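Local coordinates for protein porin B (Pseudomonas putida, PDB 4GEY) that probably lets glucose and related sugars pass across the outer membrane as a carbohydrate-selective beta-barrel channel, at residues A[111-116]-A[417-422]; A[209-214]-A[228-233]; A[354-359]-A[386-391]. The protein carries 2 engineered substitutions. All coordinates share one frame; numbering follows the deposited sequence.

Interaction 1 of 3, residues A[111-116]-A[417-422]; sequences PRAGQF and GGVDEV. With DMU (decyl-beta-D-maltopyranoside), chain L.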
loop_
_atom_site.group_PDB
_atom_site.type_symbol
_atom_site.label_atom_id
_atom_site.label_comp_id
_atom_site.label_asym_id
_atom_site.label_seq_id
_atom_site.Cartn_x
_atom_site.Cartn_y
_atom_site.Cartn_z
ATOM N N PRO A 111 -13.343 16.198 -9.439
ATOM C CA PRO A 111 -13.664 15.069 -10.320
ATOM C C PRO A 111 -12.755 14.934 -11.531
ATOM O O PRO A 111 -12.752 13.861 -12.127
ATOM C CB PRO A 111 -15.106 15.359 -10.774
ATOM C CG PRO A 111 -15.324 16.806 -10.490
ATOM C CD PRO A 111 -14.482 17.122 -9.286
ATOM N N ARG A 112 -12.005 15.967 -11.904
ATOM C CA ARG A 112 -11.090 15.791 -13.033
ATOM C C ARG A 112 -9.628 15.747 -12.618
ATOM O O ARG A 112 -8.731 15.802 -13.462
ATOM C CB ARG A 112 -11.328 16.816 -14.151
ATOM C CG ARG A 112 -11.282 18.255 -13.718
ATOM C CD ARG A 112 -12.634 18.889 -13.786
ATOM N NE ARG A 112 -12.569 20.316 -14.090
ATOM C CZ ARG A 112 -12.379 21.286 -13.198
ATOM N NH1 ARG A 112 -12.200 21.024 -11.917
ATOM N NH2 ARG A 112 -12.351 22.542 -13.609
ATOM N N ALA A 113 -9.407 15.627 -11.314
ATOM C CA ALA A 113 -8.069 15.533 -10.746
ATOM C C ALA A 113 -8.174 14.980 -9.325
ATOM O O ALA A 113 -8.125 15.719 -8.335
ATOM C CB ALA A 113 -7.370 16.900 -10.758
ATOM N N GLY A 114 -8.323 13.666 -9.239
ATOM C CA GLY A 114 -8.629 13.012 -7.988
ATOM C C GLY A 114 -7.438 12.968 -7.066
ATOM O O GLY A 114 -6.295 13.110 -7.507
ATOM N N GLN A 115 -7.718 12.770 -5.783
ATOM C CA GLN A 115 -6.696 12.667 -4.757
ATOM C C GLN A 115 -5.702 11.553 -5.067
ATOM O O GLN A 115 -6.083 10.506 -5.576
ATOM C CB GLN A 115 -7.342 12.393 -3.395
ATOM C CG GLN A 115 -6.365 12.516 -2.262
ATOM C CD GLN A 115 -6.931 12.083 -0.958
ATOM O OE1 GLN A 115 -8.135 11.840 -0.847
ATOM N NE2 GLN A 115 -6.070 11.973 0.055
ATOM N N PHE A 116 -4.429 11.776 -4.768
ATOM C CA PHE A 116 -3.439 10.745 -5.014
ATOM C C PHE A 116 -3.558 9.678 -3.945
ATOM O O PHE A 116 -3.778 8.510 -4.250
ATOM C CB PHE A 116 -2.021 11.328 -5.103
ATOM C CG PHE A 116 -1.770 12.071 -6.368
ATOM C CD1 PHE A 116 -1.452 11.392 -7.528
ATOM C CD2 PHE A 116 -1.892 13.452 -6.412
ATOM C CE1 PHE A 116 -1.242 12.073 -8.722
ATOM C CE2 PHE A 116 -1.677 14.145 -7.595
ATOM C CZ PHE A 116 -1.352 13.452 -8.756
ATOM N N GLY A 417 -5.460 15.938 -4.618
ATOM C CA GLY A 417 -5.007 15.826 -5.992
ATOM C C GLY A 417 -3.938 16.825 -6.399
ATOM O O GLY A 417 -3.655 16.988 -7.589
ATOM N N GLY A 418 -3.333 17.492 -5.419
ATOM C CA GLY A 418 -2.315 18.492 -5.698
ATOM C C GLY A 418 -2.918 19.834 -6.097
ATOM O O GLY A 418 -2.200 20.780 -6.435
ATOM N N VAL A 419 -4.242 19.920 -6.033
ATOM C CA VAL A 419 -4.938 21.092 -6.524
ATOM C C VAL A 419 -5.187 22.132 -5.441
ATOM O O VAL A 419 -6.060 21.969 -4.583
ATOM C CB VAL A 419 -6.245 20.716 -7.203
ATOM C CG1 VAL A 419 -6.914 21.957 -7.760
ATOM C CG2 VAL A 419 -5.965 19.725 -8.303
ATOM N N ASP A 420 -4.425 23.220 -5.510
ATOM C CA ASP A 420 -4.506 24.277 -4.516
ATOM C C ASP A 420 -5.873 24.932 -4.460
ATOM O O ASP A 420 -6.223 25.565 -3.464
ATOM C CB ASP A 420 -3.440 25.321 -4.778
ATOM C CG ASP A 420 -2.059 24.811 -4.464
ATOM O OD1 ASP A 420 -1.947 23.812 -3.721
ATOM O OD2 ASP A 420 -1.085 25.408 -4.952
ATOM N N GLU A 421 -6.653 24.760 -5.516
ATOM C CA GLU A 421 -7.972 25.373 -5.571
ATOM C C GLU A 421 -9.015 24.584 -4.778
ATOM O O GLU A 421 -10.146 25.030 -4.629
ATOM C CB GLU A 421 -8.420 25.584 -7.022
ATOM C CG GLU A 421 -7.648 26.710 -7.749
ATOM C CD GLU A 421 -6.145 26.441 -7.886
ATOM O OE1 GLU A 421 -5.757 25.260 -8.050
ATOM O OE2 GLU A 421 -5.350 27.414 -7.815
ATOM N N VAL A 422 -8.624 23.423 -4.260
ATOM C CA VAL A 422 -9.528 22.606 -3.466
ATOM C C VAL A 422 -9.206 22.849 -2.004
ATOM O O VAL A 422 -8.055 22.727 -1.596
ATOM C CB VAL A 422 -9.378 21.086 -3.784
ATOM C CG1 VAL A 422 -10.174 20.259 -2.794
ATOM C CG2 VAL A 422 -9.805 20.767 -5.214
HETATM C C1 DMU L . 1.801 24.579 -1.557
HETATM C C2 DMU L . 1.793 24.868 -2.974
HETATM C C3 DMU L . 1.721 26.265 -3.478
HETATM C C4 DMU L . 2.140 27.340 -2.448
HETATM O O5 DMU L . 1.521 26.952 -1.088
HETATM C C6 DMU L . 2.014 25.681 -0.620
HETATM O O7 DMU L . 2.570 26.424 -4.639
HETATM O O16 DMU L . 1.473 25.425 0.685
HETATM C C18 DMU L . 2.369 25.067 1.737
HETATM C C19 DMU L . 1.767 24.424 3.014
HETATM C C22 DMU L . 2.011 22.902 3.324
HETATM C C25 DMU L . 1.360 22.359 4.599
HETATM C C28 DMU L . 1.260 20.866 4.844
HETATM C C31 DMU L . 0.177 20.399 5.795
HETATM C C34 DMU L . 0.200 18.982 6.326
HETATM C C37 DMU L . -1.101 18.274 6.541
HETATM O O49 DMU L . 2.852 23.543 -1.354
HETATM O O55 DMU L . 0.784 23.995 -3.601
HETATM C C57 DMU L . 1.785 28.604 -2.785
HETATM O O61 DMU L . 1.417 29.454 -1.754
HETATM C C5 DMU L . 2.889 27.829 -6.566
HETATM C C7 DMU L . 2.539 29.214 -6.604
HETATM C C8 DMU L . 1.136 29.458 -6.959
HETATM C C9 DMU L . 0.144 28.787 -5.968
HETATM O O1 DMU L . 0.687 27.427 -5.503
HETATM C C10 DMU L . 2.002 26.916 -5.828
HETATM O O2 DMU L . 0.876 30.832 -6.958
HETATM O O3 DMU L . 4.266 27.707 -6.069
HETATM O O4 DMU L . 3.405 29.857 -7.589
HETATM C C11 DMU L . -1.041 28.603 -6.519
HETATM O O6 DMU L . -2.028 28.022 -5.744
#
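Phe116 lays its ring against the Gly417 peptide, with CG beside its own backbone N (chi1 -74°): Phe116 CE2 lies 3.5 Å from Gly417 O, approached obliquely, while Gly418 N sits at the ring edge. The apolar side-chain pair is Ala113 with one branch of Val419, CB to CG2 at 4.0 Å. The backbones themselves close in at Gly417, whose CA is 3.4 Å from Gly114 O. Gly417 has positive phi, which favours glycine, and a beta carbon there would probably crowd the carbonyl oxygens of Ala113 and Gly114.

Topologically, two loops of the porin barrel meet here. Residues 111-116 follow helix 103-108, in the loop that also carries the glucose-pocket residues Glu121 to Arg125, and 417-422 connect strands 404-414 and 425-435. The latter segment holds a type I turn, closed by Val422 N to Val419 O at 3.0 Å.

Polar links between the loops run through third parties. Glu389 OE2 accepts from both Phe116 N and Gly417 N, and Gln386 NE2 donates to Gly417 O. Gln115 OE1 is bonded to Ser104 OG, while Gln115 NE2 bonds weakly to Glu389 OE1.

On the detergent side, Asp420 grips the maltoside. Hydroxyl O6 of the detergent donates to Asp420 OD2 at 2.9 Å, hydroxyl O55 stands 2.7 Å from OD1 and OD2 of Asp420 alike, and Ser415 OG is bonded to OD1.

Interaction 2 of 3, residues A[209-214]-A[228-233]; sequences AFEQNP and SGTKGA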
loop_
_atom_site.group_PDB
_atom_site.type_symbol
_atom_site.label_atom_id
_atom_site.label_comp_id
_atom_site.label_asym_id
_atom_site.label_seq_id
_atom_site.Cartn_x
_atom_site.Cartn_y
_atom_site.Cartn_z
ATOM N N ALA A 209 11.226 -10.730 -10.169
ATOM C CA ALA A 209 10.706 -10.470 -11.504
ATOM C C ALA A 209 9.196 -10.710 -11.489
ATOM O O ALA A 209 8.737 -11.829 -11.247
ATOM C CB ALA A 209 11.390 -11.353 -12.522
ATOM N N PHE A 210 8.430 -9.647 -11.720
ATOM C CA PHE A 210 6.972 -9.712 -11.686
ATOM C C PHE A 210 6.402 -9.482 -13.071
ATOM O O PHE A 210 6.773 -8.524 -13.760
ATOM C CB PHE A 210 6.397 -8.662 -10.731
ATOM C CG PHE A 210 6.767 -8.878 -9.297
ATOM C CD1 PHE A 210 8.054 -8.609 -8.846
ATOM C CD2 PHE A 210 5.831 -9.339 -8.394
ATOM C CE1 PHE A 210 8.387 -8.816 -7.520
ATOM C CE2 PHE A 210 6.165 -9.553 -7.070
ATOM C CZ PHE A 210 7.441 -9.290 -6.634
ATOM N N GLU A 211 5.519 -10.380 -13.487
ATOM C CA GLU A 211 4.741 -10.162 -14.683
ATOM C C GLU A 211 4.035 -8.827 -14.494
ATOM O O GLU A 211 3.464 -8.575 -13.440
ATOM C CB GLU A 211 3.717 -11.277 -14.837
ATOM C CG GLU A 211 2.481 -10.877 -15.603
ATOM C CD GLU A 211 1.348 -11.851 -15.402
ATOM O OE1 GLU A 211 1.247 -12.420 -14.290
ATOM O OE2 GLU A 211 0.566 -12.049 -16.361
ATOM N N GLN A 212 4.109 -7.962 -15.498
ATOM C CA GLN A 212 3.458 -6.663 -15.436
ATOM C C GLN A 212 2.378 -6.642 -16.523
ATOM O O GLN A 212 2.672 -6.647 -17.725
ATOM C CB GLN A 212 4.506 -5.532 -15.524
ATOM C CG GLN A 212 4.237 -4.379 -16.478
ATOM C CD GLN A 212 2.984 -3.591 -16.152
ATOM O OE1 GLN A 212 2.421 -3.711 -15.058
ATOM N NE2 GLN A 212 2.528 -2.783 -17.117
ATOM N N ASN A 213 1.125 -6.670 -16.076
ATOM C CA ASN A 213 -0.010 -7.004 -16.935
ATOM C C ASN A 213 -1.272 -6.288 -16.479
ATOM O O ASN A 213 -2.018 -6.826 -15.669
ATOM C CB ASN A 213 -0.244 -8.520 -16.884
ATOM C CG ASN A 213 -1.371 -8.992 -17.803
ATOM O OD1 ASN A 213 -2.133 -8.196 -18.365
ATOM N ND2 ASN A 213 -1.481 -10.311 -17.949
ATOM N N PRO A 214 -1.520 -5.081 -17.014
ATOM C CA PRO A 214 -2.635 -4.191 -16.642
ATOM C C PRO A 214 -4.002 -4.864 -16.663
ATOM O O PRO A 214 -4.893 -4.426 -15.940
ATOM C CB PRO A 214 -2.596 -3.107 -17.717
ATOM C CG PRO A 214 -1.200 -3.086 -18.172
ATOM C CD PRO A 214 -0.689 -4.502 -18.081
ATOM N N SER A 228 -1.815 -13.607 -20.736
ATOM C CA SER A 228 -2.227 -12.706 -21.820
ATOM C C SER A 228 -2.378 -11.257 -21.359
ATOM O O SER A 228 -2.847 -10.992 -20.249
ATOM C CB SER A 228 -3.533 -13.179 -22.468
ATOM O OG SER A 228 -4.659 -12.756 -21.718
ATOM N N GLY A 229 -1.987 -10.322 -22.224
ATOM C CA GLY A 229 -1.987 -8.912 -21.875
ATOM C C GLY A 229 -0.735 -8.407 -21.164
ATOM O O GLY A 229 -0.642 -7.226 -20.855
ATOM N N THR A 230 0.219 -9.295 -20.887
ATOM C CA THR A 230 1.518 -8.899 -20.337
ATOM C C THR A 230 2.218 -7.838 -21.199
ATOM O O THR A 230 2.378 -8.012 -22.417
ATOM C CB THR A 230 2.451 -10.120 -20.189
ATOM O OG1 THR A 230 1.949 -10.977 -19.161
ATOM C CG2 THR A 230 3.863 -9.692 -19.828
ATOM N N LYS A 231 2.630 -6.740 -20.565
ATOM C CA LYS A 231 3.270 -5.642 -21.289
ATOM C C LYS A 231 4.787 -5.629 -21.091
ATOM O O LYS A 231 5.509 -4.940 -21.806
ATOM C CB LYS A 231 2.652 -4.287 -20.907
ATOM C CG LYS A 231 1.161 -4.123 -21.290
ATOM C CD LYS A 231 0.923 -4.390 -22.776
ATOM C CE LYS A 231 -0.545 -4.255 -23.166
ATOM N NZ LYS A 231 -0.832 -4.789 -24.542
ATOM N N GLY A 232 5.255 -6.427 -20.143
ATOM C CA GLY A 232 6.640 -6.415 -19.729
ATOM C C GLY A 232 6.791 -6.990 -18.331
ATOM O O GLY A 232 5.947 -7.742 -17.863
ATOM N N ALA A 233 7.870 -6.619 -17.658
ATOM C CA ALA A 233 8.206 -7.185 -16.361
ATOM C C ALA A 233 8.621 -6.068 -15.431
ATOM O O ALA A 233 9.229 -5.092 -15.867
ATOM C CB ALA A 233 9.359 -8.184 -16.521
#
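Asn213 reaches across to 228-230 with its CG anti to the backbone N (chi1 -177°). Its CB packs 3.9 Å from Thr230 CA, and CG comes within 3.5 Å of Thr230 N, so the flat amide rests beside the Gly229-Thr230 peptide. OD1 bonds onward to Ser215 OG. ND2 divides its work: it donates to Ser228 O at 2.8 Å from above the carbonyl plane, and to Glu211 OE2 at 3.1 Å on a nearly straight line (174°), with that oxygen lying in the amide plane. The other Glu211 oxygen is taken by Trp191 N. Replacing Asn213 by an alanine would probably leave Ser228 O and Glu211 OE2 without this shared donor and free the 228-230 loop to shift.

Next to it, strands 203-212 and 232-245 of the barrel begin to pair through a classic beta bulge: Lys231 and Gly232 both oppose Gln212. Gln212 N donates to Gly232 O at 3.0 Å, and Lys231 N to Gln212 O at 2.8 Å. The Lys231 stem crosses Pro214 at about a right angle, Lys231 CG to Pro214 CD 3.7 Å. Two backbone bonds and one amide bond cross beside little apolar packing, consistent with a pairing held by hydrogen bonds.

Interaction 3 of 3, residues A[354-359]-A[386-391]; sequences RIHVND and QRTEYN. With DMU (decyl-beta-D-maltopyranoside), chain L.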
loop_
_atom_site.group_PDB
_atom_site.type_symbol
_atom_site.label_atom_id
_atom_site.label_comp_id
_atom_site.label_asym_id
_atom_site.label_seq_id
_atom_site.Cartn_x
_atom_site.Cartn_y
_atom_site.Cartn_z
ATOM N N ARG A 354 3.994 13.985 2.039
ATOM C CA ARG A 354 4.011 14.971 0.976
ATOM C C ARG A 354 4.097 14.206 -0.332
ATOM O O ARG A 354 4.919 13.308 -0.475
ATOM C CB ARG A 354 5.221 15.885 1.142
ATOM C CG ARG A 354 5.492 16.791 -0.027
ATOM C CD ARG A 354 6.792 17.545 0.150
ATOM N NE ARG A 354 7.044 18.341 -1.040
ATOM C CZ ARG A 354 7.852 17.973 -2.029
ATOM N NH1 ARG A 354 8.508 16.831 -1.946
ATOM N NH2 ARG A 354 8.017 18.757 -3.090
ATOM N N ILE A 355 3.221 14.540 -1.270
ATOM C CA ILE A 355 3.186 13.885 -2.574
ATOM C C ILE A 355 3.323 14.926 -3.670
ATOM O O ILE A 355 2.389 15.684 -3.946
ATOM C CB ILE A 355 1.864 13.146 -2.776
ATOM C CG1 ILE A 355 1.647 12.150 -1.630
ATOM C CG2 ILE A 355 1.849 12.453 -4.123
ATOM C CD1 ILE A 355 0.204 11.679 -1.467
ATOM N N HIS A 356 4.487 14.973 -4.296
ATOM C CA HIS A 356 4.737 15.994 -5.310
ATOM C C HIS A 356 4.486 15.507 -6.742
ATOM O O HIS A 356 4.867 14.396 -7.102
ATOM C CB HIS A 356 6.154 16.541 -5.175
ATOM C CG HIS A 356 6.498 17.572 -6.198
ATOM N ND1 HIS A 356 7.262 17.291 -7.310
ATOM C CD2 HIS A 356 6.174 18.884 -6.282
ATOM C CE1 HIS A 356 7.399 18.388 -8.033
ATOM N NE2 HIS A 356 6.748 19.368 -7.433
ATOM N N VAL A 357 3.839 16.352 -7.546
ATOM C CA VAL A 357 3.555 16.028 -8.936
ATOM C C VAL A 357 4.593 16.610 -9.882
ATOM O O VAL A 357 4.874 17.809 -9.850
ATOM C CB VAL A 357 2.179 16.546 -9.400
ATOM C CG1 VAL A 357 1.886 16.039 -10.804
ATOM C CG2 VAL A 357 1.077 16.132 -8.439
ATOM N N ASN A 358 5.150 15.729 -10.708
ATOM C CA ASN A 358 5.993 16.056 -11.856
ATOM C C ASN A 358 5.576 17.340 -12.541
ATOM O O ASN A 358 4.488 17.425 -13.113
ATOM C CB ASN A 358 5.874 14.900 -12.848
ATOM C CG ASN A 358 6.873 14.968 -13.961
ATOM O OD1 ASN A 358 7.180 16.040 -14.469
ATOM N ND2 ASN A 358 7.378 13.809 -14.366
ATOM N N ASP A 359 6.464 18.327 -12.504
ATOM C CA ASP A 359 6.167 19.660 -13.009
ATOM C C ASP A 359 5.714 19.693 -14.482
ATOM O O ASP A 359 4.907 20.538 -14.874
ATOM C CB ASP A 359 7.377 20.568 -12.803
ATOM C CG ASP A 359 7.009 22.028 -12.842
ATOM O OD1 ASP A 359 6.000 22.402 -12.201
ATOM O OD2 ASP A 359 7.716 22.800 -13.523
ATOM N N GLN A 386 -1.981 20.425 -11.162
ATOM C CA GLN A 386 -1.631 19.543 -10.062
ATOM C C GLN A 386 -0.224 19.801 -9.560
ATOM O O GLN A 386 0.738 19.706 -10.313
ATOM C CB GLN A 386 -1.794 18.091 -10.473
ATOM C CG GLN A 386 -3.219 17.723 -10.721
ATOM C CD GLN A 386 -3.380 16.263 -11.037
ATOM O OE1 GLN A 386 -3.010 15.807 -12.121
ATOM N NE2 GLN A 386 -3.937 15.513 -10.091
ATOM N N ARG A 387 -0.119 20.121 -8.272
ATOM C CA ARG A 387 1.140 20.569 -7.686
ATOM C C ARG A 387 1.631 19.664 -6.546
ATOM O O ARG A 387 2.497 18.829 -6.759
ATOM C CB ARG A 387 1.041 22.047 -7.271
ATOM C CG ARG A 387 0.111 22.861 -8.186
ATOM C CD ARG A 387 -0.035 24.324 -7.763
ATOM N NE ARG A 387 0.874 25.204 -8.496
ATOM C CZ ARG A 387 0.484 26.146 -9.347
ATOM N NH1 ARG A 387 -0.806 26.355 -9.579
ATOM N NH2 ARG A 387 1.393 26.887 -9.965
ATOM N N THR A 388 1.101 19.818 -5.340
ATOM C CA THR A 388 1.583 19.019 -4.211
ATOM C C THR A 388 0.460 18.754 -3.222
ATOM O O THR A 388 -0.207 19.682 -2.776
ATOM C CB THR A 388 2.732 19.716 -3.460
ATOM O OG1 THR A 388 3.716 20.187 -4.393
ATOM C CG2 THR A 388 3.381 18.760 -2.478
ATOM N N GLU A 389 0.262 17.484 -2.894
ATOM C CA GLU A 389 -0.785 17.050 -1.983
ATOM C C GLU A 389 -0.126 16.642 -0.680
ATOM O O GLU A 389 0.919 15.976 -0.683
ATOM C CB GLU A 389 -1.534 15.859 -2.579
ATOM C CG GLU A 389 -2.528 15.181 -1.646
ATOM C CD GLU A 389 -3.200 13.944 -2.273
ATOM O OE1 GLU A 389 -3.339 12.919 -1.574
ATOM O OE2 GLU A 389 -3.593 13.989 -3.460
ATOM N N TYR A 390 -0.721 17.053 0.435
ATOM C CA TYR A 390 -0.237 16.626 1.741
ATOM C C TYR A 390 -1.310 15.805 2.443
ATOM O O TYR A 390 -2.506 16.066 2.282
ATOM C CB TYR A 390 0.172 17.827 2.604
ATOM C CG TYR A 390 1.392 18.556 2.086
ATOM C CD1 TYR A 390 1.298 19.424 1.005
ATOM C CD2 TYR A 390 2.636 18.384 2.682
ATOM C CE1 TYR A 390 2.408 20.099 0.526
ATOM C CE2 TYR A 390 3.752 19.058 2.213
ATOM C CZ TYR A 390 3.629 19.911 1.131
ATOM O OH TYR A 390 4.718 20.576 0.645
ATOM N N ASN A 391 -0.882 14.804 3.207
ATOM C CA ASN A 391 -1.811 14.012 4.004
ATOM C C ASN A 391 -1.297 13.930 5.416
ATOM O O ASN A 391 -0.079 13.867 5.633
ATOM C CB ASN A 391 -1.950 12.588 3.464
ATOM C CG ASN A 391 -2.748 12.512 2.174
ATOM O OD1 ASN A 391 -3.888 12.026 2.157
ATOM N ND2 ASN A 391 -2.145 12.962 1.080
HETATM C C1 DMU L . 1.801 24.579 -1.557
HETATM C C2 DMU L . 1.793 24.868 -2.974
HETATM C C3 DMU L . 1.721 26.265 -3.478
HETATM C C4 DMU L . 2.140 27.340 -2.448
HETATM O O5 DMU L . 1.521 26.952 -1.088
HETATM C C6 DMU L . 2.014 25.681 -0.620
HETATM O O7 DMU L . 2.570 26.424 -4.639
HETATM O O16 DMU L . 1.473 25.425 0.685
HETATM C C18 DMU L . 2.369 25.067 1.737
HETATM C C19 DMU L . 1.767 24.424 3.014
HETATM C C22 DMU L . 2.011 22.902 3.324
HETATM C C25 DMU L . 1.360 22.359 4.599
HETATM C C28 DMU L . 1.260 20.866 4.844
HETATM C C31 DMU L . 0.177 20.399 5.795
HETATM C C34 DMU L . 0.200 18.982 6.326
HETATM C C37 DMU L . -1.101 18.274 6.541
HETATM O O49 DMU L . 2.852 23.543 -1.354
HETATM O O55 DMU L . 0.784 23.995 -3.601
HETATM C C57 DMU L . 1.785 28.604 -2.785
HETATM O O61 DMU L . 1.417 29.454 -1.754
HETATM C C5 DMU L . 2.889 27.829 -6.566
HETATM C C7 DMU L . 2.539 29.214 -6.604
HETATM C C8 DMU L . 1.136 29.458 -6.959
HETATM C C9 DMU L . 0.144 28.787 -5.968
HETATM O O1 DMU L . 0.687 27.427 -5.503
HETATM C C10 DMU L . 2.002 26.916 -5.828
HETATM O O2 DMU L . 0.876 30.832 -6.958
HETATM O O3 DMU L . 4.266 27.707 -6.069
HETATM O O4 DMU L . 3.405 29.857 -7.589
HETATM C C11 DMU L . -1.041 28.603 -6.519
HETATM O O6 DMU L . -2.028 28.022 -5.744
#
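Ile355 and Glu389 form an antiparallel hydrogen-bonded pair: Ile355 N donates to Glu389 O at 2.8 Å and Glu389 N returns to Ile355 O at 3.0 Å. Strands 354-357 and 388-391 are neighbours in the porin barrel wall; the axes of these short segments approach to 4.7 Å, their N-to-C directions 167° apart, nearly antiparallel. Val357 N to Arg387 O at 2.9 Å continues the pairing toward the loop.

Side chains sort to two faces. On one, Arg354 and Tyr390 run alongside, pointing the same way. The Arg354 chain is extended as far as NE, which lays its CG 3.6 Å from Tyr390 CE2 and places the phenol oxygen at the edge of the guanidinium; the two planes are 61° apart. His356 follows, its CD2 3.4 Å from Thr388 OG1. On the other face Ile355 CD1 packs against the polar ends of Glu389 and Asn391. Asn391 ND2 donates to Glu389 OE1 at 2.9 Å, using the anti lone pair of that oxygen.

Farther out, this buried carboxylate also takes Ser117 N on OE1, while OE2 serves the loop amides; several N-H donors would probably stabilise its negative charge. Arg354 NH1 is hydrogen-bonded to Gln330 OE1, and Asn358 caps helix 359-372 with OD1 to Asp360 N. Beyond the Arg354 face lies the bound detergent: over one face of the Tyr390 ring, offset toward the rim, its tail carbon C28 sits 3.6 Å from Tyr390 CD2.

Interactions 1 and 3 form one neighbourhood, their centres 10 Å apart, whereas interaction 2 lies about 17 Å from interaction 1 and 18 Å from interaction 3, nearest atoms in each case. Gly418 O is 2.9 Å from Arg387 N, so a probable backbone hydrogen bond ties the 417-422 loop to the 386-391 segment, and the same detergent touches both. Three of the 11 touching residues of interaction 2 are exposed, none in the others, so it lies nearer the surface. Interactions 2 and 3 pair barrel strands, through a bulge and regularly, by their own crossing bonds, interaction 2 adding a side-chain amide. Interaction 1 joins loops by packing, borrowing polar links from interaction 3.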